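Local coordinates for protein probable 2-hydroxyhepta-2,4-diene-1,7-dioate isomerase (Thermus thermophilus, PDB 2DFU) that probably acts as a metal-dependent 2-hydroxyhepta-2,4-diene-1,7-dioate isomerase of the fumarylacetoacetate hydrolase family, perhaps also hydrolysing acylpyruvates, at residues 19-24 against 32-37; 3-8 against 41-46. All coordinates share one frame; numbering follows the deposited sequence.

Both interactions lie in the N-terminal part of the chain and join antiparallel strands. Interaction 1 pairs strand 18-22 with strand 32-35, toward the surface, about 22 Å from the chain centre. Interaction 2 joins strand 2-6 to the short strand 41-42 and is largely buried, about 12 Å from that centre. Strand 10-15 pairs with both 2-6 and 18-22 and so connects the two contacts. They also touch directly: Val19 and Tyr34 pack on Phe6, and Val19 on Leu4. Interaction 1 relies on regular ladder bonds and a salt bridge. Interaction 2 has sparser backbone pairing and instead holds an arginine to one backbone carbonyl.

Interaction 1. Residues 19-24 against 32-37; sequences VLETDG and RRYDLA
An antiparallel strand pair in the N-terminal region joins Val19 and Leu20 of strand 18-22 to Tyr34 and Arg33 of strand 32-35. Val19 and Tyr34 form a hydrogen-bonded pair. Val19 N donates to Tyr34 O at 2.8 Å, almost straight at 173°, and Tyr34 N donates back to Val19 O. That carbonyl also takes a CA-H contact from Arg33 and lies at the edge of the Tyr34 ring, in its plane. Further along, Glu21 N donates to Arg32 O at 3.1 Å. A water lies between Glu21 O and Arg32 O, though its very short distance to Glu21 O makes the detail doubtful.

Glu21 and Arg32 lie side by side and point the same way. Glu21 OE1 meets Arg32 NH1 at 2.6 Å in a salt bridge. The nitrogen approaches on the syn side, 29° out of the carboxylate plane, and the two flat groups are nearly perpendicular. Glu21 has CG anti to the backbone N (chi1 -180°), and its extended chain carries the carboxylate to the guanidinium. Arg10 pairs with OE2, and Thr30 bonds to OE1.

On the Leu20 face, Leu20 CD2 rests on Arg33 CB at 3.6 Å. On the Val19 face, Val19 CG2 meets Leu36 CD1 at 3.9 Å, the side chains crossing at about a right angle. With arginines at both oxygens, Glu21 is probably kept ionised, and its carboxylate ties strand 32-35 to strand 10-15.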
# COMPACT_ATOMS: atom_id res chain seq x y z
N VAL A 19 21.93 15.38 15.84
CA VAL A 19 21.00 14.27 15.75
C VAL A 19 21.41 13.29 16.84
O VAL A 19 22.52 12.77 16.82
CB VAL A 19 21.08 13.55 14.40
CG1 VAL A 19 20.18 12.31 14.42
CG2 VAL A 19 20.65 14.48 13.28
N LEU A 20 20.52 13.06 17.80
CA LEU A 20 20.82 12.13 18.89
C LEU A 20 20.05 10.85 18.59
O LEU A 20 18.82 10.84 18.61
CB LEU A 20 20.38 12.75 20.22
CG LEU A 20 21.01 14.15 20.35
CD1 LEU A 20 20.31 14.96 21.42
CD2 LEU A 20 22.49 14.00 20.65
N GLU A 21 20.78 9.78 18.31
CA GLU A 21 20.16 8.51 17.97
C GLU A 21 19.37 7.88 19.11
O GLU A 21 19.75 7.97 20.29
CB GLU A 21 21.21 7.50 17.48
CG GLU A 21 20.61 6.16 17.12
CD GLU A 21 21.65 5.11 16.75
OE1 GLU A 21 22.65 4.96 17.48
OE2 GLU A 21 21.45 4.44 15.72
N THR A 22 18.27 7.24 18.75
CA THR A 22 17.39 6.58 19.70
C THR A 22 17.05 5.17 19.23
O THR A 22 17.19 4.84 18.05
CB THR A 22 16.07 7.35 19.87
OG1 THR A 22 15.45 7.52 18.59
CG2 THR A 22 16.32 8.71 20.51
N ASP A 23 16.60 4.36 20.17
CA ASP A 23 16.21 2.98 19.92
C ASP A 23 14.75 3.01 19.49
O ASP A 23 13.85 2.89 20.32
CB ASP A 23 16.39 2.18 21.22
CG ASP A 23 16.12 0.70 21.06
OD1 ASP A 23 15.85 0.25 19.92
OD2 ASP A 23 16.18 -0.01 22.08
N GLY A 24 14.51 3.18 18.20
CA GLY A 24 13.14 3.27 17.70
C GLY A 24 12.68 4.72 17.75
O GLY A 24 13.36 5.54 18.36
N ARG A 32 24.83 7.58 20.82
CA ARG A 32 25.53 8.04 19.62
C ARG A 32 24.90 9.36 19.18
O ARG A 32 23.70 9.56 19.31
CB ARG A 32 25.38 7.05 18.46
CG ARG A 32 25.90 5.65 18.70
CD ARG A 32 25.81 4.84 17.40
NE ARG A 32 26.04 3.42 17.60
CZ ARG A 32 25.18 2.58 18.18
NH1 ARG A 32 24.01 3.02 18.63
NH2 ARG A 32 25.50 1.30 18.33
N ARG A 33 25.71 10.27 18.64
CA ARG A 33 25.20 11.54 18.15
C ARG A 33 25.89 11.83 16.82
O ARG A 33 27.00 11.37 16.58
CB ARG A 33 25.49 12.66 19.15
CG ARG A 33 26.97 12.96 19.35
CD ARG A 33 27.15 14.10 20.36
NE ARG A 33 28.54 14.52 20.51
CZ ARG A 33 29.49 13.81 21.14
NH1 ARG A 33 29.20 12.64 21.69
NH2 ARG A 33 30.72 14.29 21.22
N TYR A 34 25.22 12.58 15.96
CA TYR A 34 25.77 12.93 14.66
C TYR A 34 25.43 14.38 14.35
O TYR A 34 24.48 14.92 14.91
CB TYR A 34 25.15 12.08 13.55
CG TYR A 34 25.17 10.58 13.75
CD1 TYR A 34 24.35 9.97 14.71
CD2 TYR A 34 25.97 9.77 12.96
CE1 TYR A 34 24.34 8.58 14.86
CE2 TYR A 34 25.97 8.38 13.10
CZ TYR A 34 25.15 7.79 14.05
OH TYR A 34 25.14 6.42 14.19
N ASP A 35 26.19 15.01 13.46
CA ASP A 35 25.87 16.37 13.05
C ASP A 35 24.82 16.18 11.96
O ASP A 35 24.93 15.28 11.14
CB ASP A 35 27.08 17.10 12.46
CG ASP A 35 28.08 17.52 13.52
OD1 ASP A 35 27.65 17.99 14.59
OD2 ASP A 35 29.31 17.40 13.27
N LEU A 36 23.80 17.03 11.95
CA LEU A 36 22.76 16.91 10.95
C LEU A 36 23.33 16.90 9.53
O LEU A 36 22.94 16.08 8.70
CB LEU A 36 21.76 18.07 11.08
CG LEU A 36 20.63 18.05 10.06
CD1 LEU A 36 19.87 16.72 10.15
CD2 LEU A 36 19.70 19.22 10.30
N ALA A 37 24.25 17.82 9.26
CA ALA A 37 24.85 17.95 7.94
C ALA A 37 25.56 16.69 7.47
O ALA A 37 25.77 16.50 6.27
CB ALA A 37 25.83 19.15 7.92
O HOH W 1 21.77 8.96 21.48

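Interaction 2. Residues 3-8 against 41-46; sequences ILRFNE and LLPPAT
Pro43 O is gripped by the side chain of Arg5 and, more weakly, by Ala45 N two residues on. Arg5 NH1 reaches it at 2.9 Å with an N-H...O angle of 159°. The oxygen sits at the guanidinium edge, and the bond lies in the planes of both groups. The Arg5 chain bends at chi3 (76°), which folds its end back over residues 43-46. Ala45 O stands 3.5 Å from the same NH1.

The guanidinium is sandwiched between two methyl groups. Thr46 CG2 lies 3.4 Å above one face, and Leu42 CD1 3.7 Å above the opposite one, both offset toward the rim. Were Arg5 an alanine, Pro43 O would probably be left without its side-chain donor, and a gap would be likely to open between Leu42 and Thr46.

Strand 2-6 here takes the short strand 41-42 along one edge, antiparallel, with Phe6 opposite Leu41 as a non-hydrogen-bonded pair. Leu42 N donates to Arg5 O at 2.9 Å, tilted 32° from the carbonyl plane. A water accepts from Arg5 N and sits 2.7 Å from Leu42 O, and so lies between the two backbones.

Leu4 CD1 packs on Leu41 CD2 at 3.5 Å, the two side chains crossing near a right angle. Leu42 CD1 also reaches Asn7 O, while Asn7 OD1 accepts from Thr40 N just before strand 41-42.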
# COMPACT_ATOMS: atom_id res chain seq x y z
N ILE A 3 11.44 14.22 15.47
CA ILE A 3 11.92 12.85 15.34
C ILE A 3 12.26 12.61 13.88
O ILE A 3 11.48 12.95 12.99
CB ILE A 3 10.83 11.84 15.78
CG1 ILE A 3 10.75 11.81 17.32
CG2 ILE A 3 11.13 10.45 15.21
CD1 ILE A 3 9.69 10.86 17.86
N LEU A 4 13.43 12.02 13.62
CA LEU A 4 13.82 11.75 12.24
C LEU A 4 14.40 10.36 12.03
O LEU A 4 14.73 9.66 12.98
CB LEU A 4 14.85 12.78 11.77
CG LEU A 4 16.20 12.74 12.48
CD1 LEU A 4 17.31 13.29 11.58
CD2 LEU A 4 16.11 13.53 13.77
N ARG A 5 14.49 9.97 10.76
CA ARG A 5 15.08 8.68 10.38
C ARG A 5 16.25 9.07 9.50
O ARG A 5 16.12 9.95 8.66
CB ARG A 5 14.11 7.84 9.54
CG ARG A 5 13.20 6.95 10.35
CD ARG A 5 12.33 6.10 9.42
NE ARG A 5 13.06 4.98 8.84
CZ ARG A 5 13.26 4.80 7.53
NH1 ARG A 5 12.81 5.68 6.65
NH2 ARG A 5 13.90 3.72 7.11
N PHE A 6 17.39 8.41 9.69
CA PHE A 6 18.56 8.75 8.90
C PHE A 6 19.50 7.57 8.67
O PHE A 6 19.38 6.52 9.31
CB PHE A 6 19.34 9.87 9.60
CG PHE A 6 19.84 9.48 10.96
CD1 PHE A 6 18.98 9.44 12.05
CD2 PHE A 6 21.17 9.11 11.14
CE1 PHE A 6 19.43 9.03 13.30
CE2 PHE A 6 21.64 8.70 12.38
CZ PHE A 6 20.76 8.66 13.47
N ASN A 7 20.42 7.75 7.73
CA ASN A 7 21.40 6.73 7.38
C ASN A 7 20.77 5.35 7.15
O ASN A 7 19.84 5.23 6.37
CB ASN A 7 22.49 6.67 8.45
CG ASN A 7 23.35 7.93 8.47
OD1 ASN A 7 23.18 8.82 7.64
ND2 ASN A 7 24.27 8.01 9.43
N GLU A 8 21.26 4.32 7.82
CA GLU A 8 20.68 3.00 7.59
C GLU A 8 19.41 2.73 8.40
O GLU A 8 19.37 1.81 9.23
CB GLU A 8 21.71 1.89 7.86
CG GLU A 8 22.46 2.00 9.18
CD GLU A 8 23.61 3.00 9.13
OE1 GLU A 8 24.52 2.82 8.30
OE2 GLU A 8 23.60 3.96 9.93
N LEU A 41 19.23 12.16 5.43
CA LEU A 41 17.85 12.21 5.90
C LEU A 41 16.95 11.28 5.10
O LEU A 41 17.01 11.25 3.88
CB LEU A 41 17.30 13.63 5.78
CG LEU A 41 17.09 14.44 7.05
CD1 LEU A 41 16.13 15.58 6.72
CD2 LEU A 41 16.51 13.58 8.16
N LEU A 42 16.10 10.54 5.80
CA LEU A 42 15.16 9.62 5.18
C LEU A 42 13.73 10.04 5.52
O LEU A 42 13.51 10.86 6.41
CB LEU A 42 15.39 8.20 5.70
CG LEU A 42 16.76 7.55 5.50
CD1 LEU A 42 16.82 6.21 6.23
CD2 LEU A 42 17.02 7.37 3.99
N PRO A 43 12.74 9.48 4.81
CA PRO A 43 11.36 9.85 5.15
C PRO A 43 11.18 9.37 6.60
O PRO A 43 11.60 8.27 6.96
CB PRO A 43 10.55 9.03 4.15
CG PRO A 43 11.45 8.99 2.95
CD PRO A 43 12.79 8.69 3.57
N PRO A 44 10.55 10.19 7.46
CA PRO A 44 10.32 9.86 8.87
C PRO A 44 9.26 8.81 9.20
O PRO A 44 8.51 8.97 10.16
CB PRO A 44 9.99 11.22 9.48
CG PRO A 44 9.18 11.85 8.38
CD PRO A 44 9.99 11.51 7.13
N ALA A 45 9.22 7.75 8.41
CA ALA A 45 8.26 6.67 8.64
C ALA A 45 8.59 5.47 7.76
O ALA A 45 9.31 5.60 6.78
CB ALA A 45 6.84 7.16 8.35
N THR A 46 8.04 4.31 8.13
CA THR A 46 8.20 3.06 7.38
C THR A 46 6.78 2.49 7.32
O THR A 46 6.48 1.48 7.96
CB THR A 46 9.12 2.06 8.13
OG1 THR A 46 8.71 1.96 9.50
CG2 THR A 46 10.57 2.51 8.08
O HOH W 2 13.30 11.89 8.87